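Local atomic coordinates of pectate lyase/Amb allergen (Acidovorax citrulli, PDB entry 4HWV), a protein that probably cleaves pectate by calcium-dependent beta-elimination, as a secreted right-handed parallel beta-helix enzyme of polysaccharide lyase family 1. Residues H180-L185 and E225-S230; D204-F209 and Q275-L280; D248-A253 and A361-L366. All coordinates share one frame; numbering follows the deposited sequence. Where two conformers were deposited one is given.

Interaction 1: residues H180-L185 and E225-S230; sequences HGNLML and EYDLIS. With CA (calcium ion), chain C.
G181 meets L228 through its carbonyl oxygen, G181 O lying 3.7 Å from the methyl L228 CD2, while a water molecule within hydrogen-bonding distance of G181 O and L228 O joins the two backbones just ahead of the paired strands. At N182 the side chain takes an extended course (chi1 -169°, CG anti to the backbone N), which lays its carboxamide along the backbone of D227, between the edge of the Y226 ring and the hydroxyl of S230. A short polar side chain suits this buried place among backbone groups. L183 then enters the parallel pairing with both of its backbone polar atoms: L183 N donates to L228 O at 2.9 Å, and L183 O receives S230 N at 2.9 Å. Its branched side chain faces the same way as that of I229, and strand 192-198 covers both with I197, as befits residues inside the coil. M184 points to the other side of the sheet; in one of its two conformers, bends at chi2 and chi3 bring the thioether over against S230 CB. L185 completes the backbone pattern, L185 N reaching S230 O at 2.9 Å, and its side chain crosses that of I229 at a slant, with L185 CD1 3.9 Å from I229 CG2. On the partner segment, S230 OG donates to D227 OD2 at 2.7 Å and so helps orient a carboxylate that grips calcium with both oxygens, D227 OD1 lying 2.2 Å from the ion. D278 and D282 complete the protein ligands. Neighbouring parallel strands stacked one turn above another, with inward aliphatic residues and a carboxylate calcium site on the outside, are the signature of the right-handed parallel beta-helix of pectate lyases.

Interaction 2: residues D204-F209 and Q275-L280; sequences DAFDDF and QHHDGL. With CA (calcium ion), chain C.
An aromatic cluster of F206, H276 and H277 joins two loops that leave the parallel beta-helix beside its calcium site. F206 and H276 run side by side in an offset stack, their planes only 9° apart. F206 CZ lies over the imidazole face, 3.3 Å from H276 CG. The methylene H276 CB in turn sits over the face of the phenyl ring, adding a CH-pi contact. F206 reaches this place because its CG stands anti to the backbone N (chi1 -168°), and the same ring directs its edge at the face of H277 in an offset edge-to-face pair. Two bonds tie H276 to D207: D207 N donates to H276 O at 2.8 Å, and H276 ND1, with the acceptor in its ring plane, donates to D207 O at 2.8 Å. The backbone O and ring ND1 of H276 thus engage the backbone N and O of D207, and the ring is fixed in rotation against F206. The D207 carboxylate serves other partners: its OD1 receives F209 N in an Asx turn, and its OD2 takes E225 N. H277 crosses D204 at about a right angle, H277 NE2 meeting D204 OD1 at 2.7 Å in the plane of the imidazole. One residue further on, D278 OD2 binds calcium at 2.4 Å, so the loop that carries the cluster also delivers a metal ligand. Histidine suits position 277 because it can bond at both ring nitrogens: H277 ND1 pairs with D251 while R249 takes the other oxygen of D204. An imidazole set between two carboxylates may favour its doubly protonated form, although R249 shares the charge of D204; this buried join would then be partly ionic as well as aromatic.

Interaction 3: residues D248-A253 and A361-L366; sequences DRHDHA and ADYPWL
H250 and D362 form a histidine-carboxylate hydrogen bond, H250 ND1 to D362 OD2 at 2.7 Å, which links two loops projecting from different turns of the parallel beta-helix. D362 OD2 lies nearly in the plane of the H250 ring and offers ND1 its anti lone pair, while ring and carboxylate planes stand nearly perpendicular (83°). The second direct bond runs from D251 N to Y363 OH at 3.0 Å; the long tyrosine side chain lets a phenol reach the backbone at the start of the 3-10 turn 251-253. The same hydroxyl has a weak bond to D246. A water bridges the loops as well, accepting from H252 N and donating to D362 O at 2.6 Å, and it sits over the centre of one face of the Y363 ring. Beyond these bonds the rings pack: the edge of Y363 is directed at the face of H250, with Y363 CE2 3.6 Å from H250 CG. H252, whose CG stands anti to the backbone N (chi1 -166°), takes D362 OD1 over one face of its ring, toward the rim and 3.5 Å from H252 CG, the planes inclined by 23°. The outer side of the contact borders the second subunit: H252 ND1 bonds to D248 of that subunit, and D248 of this chain bonds to its H250 and H252. Histidines suit a boundary where carboxylates of both subunits gather. On the inner side, D251 has its strongest partner in H277. Its second oxygen, D251 OD2, bonded to Q275, approaches the rim of the tyrosine ring near its plane, 3.4 Å from Y363 CE1.

How the interactions relate
Interactions 1 and 2 share the calcium ion and three of its waters, D227 coming from the first and D278 from the second, and G279 N bonds to D227 OD1 between them. Interaction 1 is the core contact, where backbone pairing and aliphatic side chains hold successive turns of the beta-helix. Interaction 2, also buried, lies in loops and relies on stacked rings and histidine hydrogen bonds to a carboxylate and to the backbone. Interaction 3 is partly exposed, borders the second subunit and depends on histidine, aspartate and tyrosine. It is wired to interaction 2 by the D204-R249 salt bridge and the H277-D251 bond, so a polar network runs from near the metal toward the subunit boundary.

Interaction 1: residues H180-L185 and E225-S230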
# COMPACT_ATOMS: atom_id res chain seq x y z
N HIS A 180 0.05 8.47 -9.22
CA HIS A 180 0.49 7.67 -10.36
C HIS A 180 1.10 8.46 -11.51
O HIS A 180 1.14 7.97 -12.65
CB HIS A 180 -0.67 6.80 -10.88
CG HIS A 180 -1.30 5.95 -9.82
ND1 HIS A 180 -2.64 5.67 -9.79
CD2 HIS A 180 -0.76 5.35 -8.73
CE1 HIS A 180 -2.91 4.92 -8.73
NE2 HIS A 180 -1.78 4.71 -8.07
N GLY A 181 1.60 9.66 -11.24
CA GLY A 181 2.28 10.39 -12.29
C GLY A 181 3.25 11.42 -11.78
O GLY A 181 3.62 11.45 -10.61
N ASN A 182 3.65 12.28 -12.71
CA ASN A 182 4.87 13.06 -12.58
C ASN A 182 4.58 14.47 -13.03
O ASN A 182 4.42 14.70 -14.23
CB ASN A 182 5.92 12.39 -13.50
CG ASN A 182 7.35 12.89 -13.32
OD1 ASN A 182 7.64 14.05 -12.88
ND2 ASN A 182 8.27 12.04 -13.72
N LEU A 183 4.52 15.41 -12.08
CA LEU A 183 4.45 16.80 -12.48
C LEU A 183 5.82 17.21 -13.03
O LEU A 183 6.86 16.93 -12.41
CB LEU A 183 4.09 17.71 -11.31
CG LEU A 183 2.74 17.43 -10.66
CD1 LEU A 183 2.49 18.46 -9.54
CD2 LEU A 183 1.61 17.43 -11.69
N MET A 184 5.81 17.85 -14.20
CA MET A 184 7.03 18.27 -14.84
C MET A 184 7.09 19.79 -14.83
O MET A 184 6.32 20.46 -15.51
CB MET A 184 7.06 17.69 -16.26
CG MET A 184 8.31 17.98 -17.03
SD MET A 184 9.75 17.12 -16.35
CE MET A 184 9.23 15.39 -16.37
N LEU A 185 8.01 20.33 -14.03
CA LEU A 185 8.08 21.78 -13.89
C LEU A 185 9.00 22.36 -14.95
O LEU A 185 10.22 22.47 -14.75
CB LEU A 185 8.46 22.20 -12.46
CG LEU A 185 7.69 21.53 -11.32
CD1 LEU A 185 7.96 22.26 -10.00
CD2 LEU A 185 6.18 21.42 -11.57
N GLU A 225 11.48 5.71 -14.52
CA GLU A 225 11.60 7.05 -15.08
C GLU A 225 10.78 8.15 -14.41
O GLU A 225 10.98 9.33 -14.72
CB GLU A 225 11.23 7.00 -16.56
CG GLU A 225 12.19 6.17 -17.40
CD GLU A 225 13.57 6.79 -17.46
OE1 GLU A 225 13.61 8.01 -17.73
OE2 GLU A 225 14.58 6.07 -17.25
N TYR A 226 9.85 7.80 -13.52
CA TYR A 226 8.88 8.81 -13.06
C TYR A 226 9.09 9.24 -11.62
O TYR A 226 9.17 8.39 -10.71
CB TYR A 226 7.43 8.35 -13.29
CG TYR A 226 7.24 7.80 -14.67
CD1 TYR A 226 7.63 8.52 -15.78
CD2 TYR A 226 6.75 6.52 -14.86
CE1 TYR A 226 7.53 8.01 -17.05
CE2 TYR A 226 6.65 5.98 -16.12
CZ TYR A 226 7.03 6.72 -17.23
OH TYR A 226 6.97 6.18 -18.49
N ASP A 227 9.22 10.55 -11.43
CA ASP A 227 9.22 11.16 -10.11
C ASP A 227 7.82 11.64 -9.80
O ASP A 227 6.99 11.73 -10.69
CB ASP A 227 10.09 12.42 -10.13
CG ASP A 227 11.50 12.16 -10.60
OD1 ASP A 227 12.03 11.06 -10.36
OD2 ASP A 227 12.10 13.08 -11.22
N LEU A 228 7.52 11.98 -8.55
CA LEU A 228 6.26 12.67 -8.30
C LEU A 228 6.33 14.12 -8.81
O LEU A 228 5.36 14.63 -9.38
CB LEU A 228 5.86 12.58 -6.82
CG LEU A 228 5.43 11.14 -6.46
CD1 LEU A 228 5.45 10.93 -4.95
CD2 LEU A 228 4.04 10.83 -7.03
N ILE A 229 7.48 14.78 -8.62
CA ILE A 229 7.73 16.10 -9.19
C ILE A 229 9.16 16.13 -9.71
O ILE A 229 10.10 15.74 -9.00
CB ILE A 229 7.55 17.24 -8.15
CG1 ILE A 229 6.15 17.21 -7.50
CG2 ILE A 229 7.81 18.60 -8.81
CD1 ILE A 229 5.99 18.22 -6.37
N SER A 230 9.32 16.57 -10.96
CA SER A 230 10.64 16.77 -11.56
C SER A 230 10.84 18.26 -11.79
O SER A 230 9.95 18.92 -12.35
CB SER A 230 10.75 16.05 -12.90
OG SER A 230 10.51 14.66 -12.78
CA CA C . 13.89 11.55 -11.44
O HOH W 1 2.66 13.77 -9.32
O HOH W 2 12.94 11.06 -13.86
O HOH W 3 16.19 11.14 -12.71
O HOH W 4 14.99 13.62 -12.74

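Interaction 2: residues D204-F209 and Q275-L280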
# COMPACT_ATOMS: atom_id res chain seq x y z
N ASP A 204 2.98 7.43 -5.37
CA ASP A 204 3.24 6.25 -6.19
C ASP A 204 3.35 6.57 -7.68
O ASP A 204 2.50 6.17 -8.49
CB ASP A 204 2.15 5.20 -5.92
CG ASP A 204 2.46 3.85 -6.54
OD1 ASP A 204 3.63 3.58 -6.89
OD2 ASP A 204 1.52 3.05 -6.68
N ALA A 205 4.42 7.29 -8.04
CA ALA A 205 4.74 7.52 -9.45
C ALA A 205 5.38 6.24 -9.97
O ALA A 205 6.59 6.04 -9.85
CB ALA A 205 5.68 8.71 -9.59
N PHE A 206 4.55 5.36 -10.51
CA PHE A 206 4.91 3.96 -10.78
C PHE A 206 5.16 3.77 -12.27
O PHE A 206 4.33 4.13 -13.12
CB PHE A 206 3.74 3.09 -10.33
CG PHE A 206 4.05 1.61 -10.27
CD1 PHE A 206 4.43 1.01 -9.07
CD2 PHE A 206 3.92 0.81 -11.42
CE1 PHE A 206 4.67 -0.36 -9.00
CE2 PHE A 206 4.16 -0.56 -11.37
CZ PHE A 206 4.54 -1.15 -10.15
N ASP A 207 6.30 3.19 -12.59
CA ASP A 207 6.68 2.90 -13.97
C ASP A 207 6.40 1.43 -14.22
O ASP A 207 7.02 0.56 -13.61
CB ASP A 207 8.18 3.22 -14.12
CG ASP A 207 8.68 3.14 -15.53
OD1 ASP A 207 8.09 2.42 -16.38
OD2 ASP A 207 9.72 3.80 -15.81
N ASP A 208 5.45 1.16 -15.11
CA ASP A 208 5.11 -0.21 -15.45
C ASP A 208 6.10 -0.90 -16.37
O ASP A 208 5.96 -2.09 -16.62
CB ASP A 208 3.72 -0.26 -16.06
CG ASP A 208 2.66 -0.20 -15.01
OD1 ASP A 208 2.55 -1.16 -14.22
OD2 ASP A 208 1.94 0.81 -14.95
N PHE A 209 7.09 -0.14 -16.86
CA PHE A 209 8.05 -0.66 -17.84
C PHE A 209 9.49 -0.30 -17.47
O PHE A 209 10.20 0.33 -18.25
CB PHE A 209 7.66 -0.18 -19.25
CG PHE A 209 6.30 -0.67 -19.65
CD1 PHE A 209 6.15 -1.99 -20.09
CD2 PHE A 209 5.18 0.14 -19.54
CE1 PHE A 209 4.90 -2.49 -20.39
CE2 PHE A 209 3.92 -0.36 -19.85
CZ PHE A 209 3.78 -1.68 -20.27
N GLN A 275 12.81 -2.21 -9.67
CA GLN A 275 12.50 -0.88 -9.14
C GLN A 275 11.54 -0.15 -10.07
O GLN A 275 11.90 0.17 -11.20
CB GLN A 275 13.81 -0.10 -9.00
CG GLN A 275 13.66 1.33 -8.50
CD GLN A 275 12.88 1.41 -7.20
OE1 GLN A 275 11.66 1.59 -7.19
NE2 GLN A 275 13.59 1.27 -6.07
N HIS A 276 10.32 0.06 -9.59
CA HIS A 276 9.28 0.74 -10.35
C HIS A 276 9.17 2.23 -10.05
O HIS A 276 8.34 2.93 -10.65
CB HIS A 276 7.93 0.08 -10.06
CG HIS A 276 7.80 -1.32 -10.60
ND1 HIS A 276 7.43 -1.60 -11.90
CD2 HIS A 276 7.97 -2.52 -9.99
CE1 HIS A 276 7.40 -2.91 -12.07
NE2 HIS A 276 7.72 -3.49 -10.93
N HIS A 277 9.98 2.73 -9.11
CA HIS A 277 9.94 4.14 -8.74
C HIS A 277 11.24 4.83 -9.09
O HIS A 277 12.26 4.16 -9.35
CB HIS A 277 9.68 4.29 -7.25
CG HIS A 277 8.37 3.72 -6.83
ND1 HIS A 277 8.27 2.61 -6.02
CD2 HIS A 277 7.11 4.10 -7.12
CE1 HIS A 277 6.99 2.34 -5.82
NE2 HIS A 277 6.26 3.22 -6.48
N ASP A 278 11.22 6.15 -9.09
CA ASP A 278 12.44 6.91 -9.28
C ASP A 278 12.52 7.87 -8.08
O ASP A 278 12.61 7.40 -6.95
CB ASP A 278 12.50 7.62 -10.64
CG ASP A 278 13.92 8.06 -10.99
OD1 ASP A 278 14.85 7.31 -10.66
OD2 ASP A 278 14.09 9.14 -11.59
N GLY A 279 12.47 9.17 -8.30
CA GLY A 279 12.56 10.09 -7.18
C GLY A 279 11.23 10.48 -6.58
O GLY A 279 10.16 10.24 -7.17
N LEU A 280 11.28 11.11 -5.41
CA LEU A 280 10.10 11.86 -4.95
C LEU A 280 10.08 13.24 -5.63
O LEU A 280 9.17 13.53 -6.41
CB LEU A 280 10.09 12.01 -3.42
CG LEU A 280 9.94 10.69 -2.65
CD1 LEU A 280 10.06 10.89 -1.15
CD2 LEU A 280 8.62 9.98 -3.01
CA CA C . 13.89 11.55 -11.44
O HOH W 3 16.19 11.14 -12.71
O HOH W 4 14.99 13.62 -12.74
O HOH W 2 12.94 11.06 -13.86

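Interaction 3: residues D248-A253 and A361-L366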
# COMPACT_ATOMS: atom_id res chain seq x y z
N ASP A 248 0.65 2.49 -1.74
CA ASP A 248 0.57 1.12 -1.24
C ASP A 248 1.27 0.12 -2.16
O ASP A 248 0.98 -1.07 -2.09
CB ASP A 248 -0.89 0.71 -0.98
CG ASP A 248 -1.66 0.50 -2.26
OD1 ASP A 248 -1.22 1.02 -3.32
OD2 ASP A 248 -2.72 -0.18 -2.23
N ARG A 249 2.18 0.59 -3.02
CA ARG A 249 3.04 -0.30 -3.78
C ARG A 249 4.49 -0.07 -3.37
O ARG A 249 5.27 0.59 -4.08
CB ARG A 249 2.85 -0.13 -5.29
CG ARG A 249 1.56 -0.78 -5.78
CD ARG A 249 1.43 -0.78 -7.31
NE ARG A 249 1.24 0.57 -7.80
CZ ARG A 249 0.93 0.86 -9.06
NH1 ARG A 249 0.81 -0.10 -9.98
NH2 ARG A 249 0.71 2.13 -9.39
N HIS A 250 4.85 -0.59 -2.21
CA HIS A 250 6.22 -0.46 -1.73
C HIS A 250 7.15 -1.36 -2.53
O HIS A 250 6.75 -2.44 -3.00
CB HIS A 250 6.31 -0.84 -0.25
CG HIS A 250 5.66 0.15 0.66
ND1 HIS A 250 5.74 0.06 2.03
CD2 HIS A 250 4.94 1.27 0.39
CE1 HIS A 250 5.10 1.07 2.57
NE2 HIS A 250 4.61 1.83 1.60
N ASP A 251 8.40 -0.93 -2.64
CA ASP A 251 9.41 -1.65 -3.42
C ASP A 251 9.59 -3.10 -2.98
O ASP A 251 9.93 -3.96 -3.79
CB ASP A 251 10.75 -0.94 -3.34
CG ASP A 251 10.72 0.43 -3.97
OD1 ASP A 251 9.74 0.75 -4.68
OD2 ASP A 251 11.69 1.18 -3.75
N HIS A 252 9.36 -3.34 -1.70
CA HIS A 252 9.45 -4.67 -1.12
C HIS A 252 8.57 -5.69 -1.85
O HIS A 252 8.88 -6.89 -1.85
CB HIS A 252 9.06 -4.57 0.37
CG HIS A 252 9.42 -5.77 1.20
ND1 HIS A 252 8.53 -6.80 1.42
CD2 HIS A 252 10.54 -6.08 1.88
CE1 HIS A 252 9.10 -7.71 2.20
NE2 HIS A 252 10.32 -7.28 2.50
N ALA A 253 7.50 -5.23 -2.50
CA ALA A 253 6.59 -6.13 -3.22
C ALA A 253 7.15 -6.63 -4.55
O ALA A 253 6.59 -7.55 -5.15
CB ALA A 253 5.25 -5.45 -3.48
N ALA A 361 13.00 -4.11 7.24
CA ALA A 361 12.05 -3.02 6.99
C ALA A 361 11.79 -2.84 5.49
O ALA A 361 12.58 -3.27 4.66
CB ALA A 361 12.57 -1.71 7.60
N ASP A 362 10.70 -2.18 5.14
CA ASP A 362 10.40 -1.96 3.72
C ASP A 362 11.40 -1.04 3.05
O ASP A 362 11.82 -1.27 1.90
CB ASP A 362 8.99 -1.40 3.53
CG ASP A 362 7.94 -2.49 3.45
OD1 ASP A 362 8.27 -3.68 3.70
OD2 ASP A 362 6.78 -2.15 3.15
N TYR A 363 11.82 -0.00 3.77
CA TYR A 363 12.77 0.97 3.25
C TYR A 363 13.87 1.19 4.27
O TYR A 363 13.97 2.26 4.86
CB TYR A 363 12.07 2.28 2.91
CG TYR A 363 11.10 2.17 1.76
CD1 TYR A 363 11.55 2.18 0.44
CD2 TYR A 363 9.72 2.04 2.00
CE1 TYR A 363 10.67 2.08 -0.63
CE2 TYR A 363 8.83 1.92 0.94
CZ TYR A 363 9.30 1.95 -0.37
OH TYR A 363 8.44 1.84 -1.44
N PRO A 364 14.69 0.16 4.51
CA PRO A 364 15.74 0.34 5.52
C PRO A 364 16.67 1.49 5.16
O PRO A 364 17.01 1.67 4.00
CB PRO A 364 16.52 -1.00 5.48
CG PRO A 364 15.62 -1.95 4.75
CD PRO A 364 14.81 -1.11 3.79
N TRP A 365 17.06 2.26 6.16
CA TRP A 365 17.98 3.37 5.95
C TRP A 365 19.32 2.88 5.40
O TRP A 365 19.98 1.99 5.97
CB TRP A 365 18.23 4.05 7.28
CG TRP A 365 19.16 5.23 7.25
CD1 TRP A 365 20.53 5.22 7.19
CD2 TRP A 365 18.78 6.62 7.34
NE1 TRP A 365 21.02 6.50 7.22
CE2 TRP A 365 19.97 7.37 7.32
CE3 TRP A 365 17.55 7.28 7.43
CZ2 TRP A 365 19.97 8.76 7.41
CZ3 TRP A 365 17.55 8.66 7.52
CH2 TRP A 365 18.76 9.38 7.51
N LEU A 366 19.74 3.50 4.31
CA LEU A 366 21.06 3.27 3.74
C LEU A 366 21.97 4.50 3.91
O LEU A 366 23.10 4.37 4.37
CB LEU A 366 20.95 2.89 2.25
CG LEU A 366 22.29 2.70 1.55
CD1 LEU A 366 23.12 1.55 2.15
CD2 LEU A 366 22.03 2.48 0.08
O HOH W 5 9.93 -1.15 0.09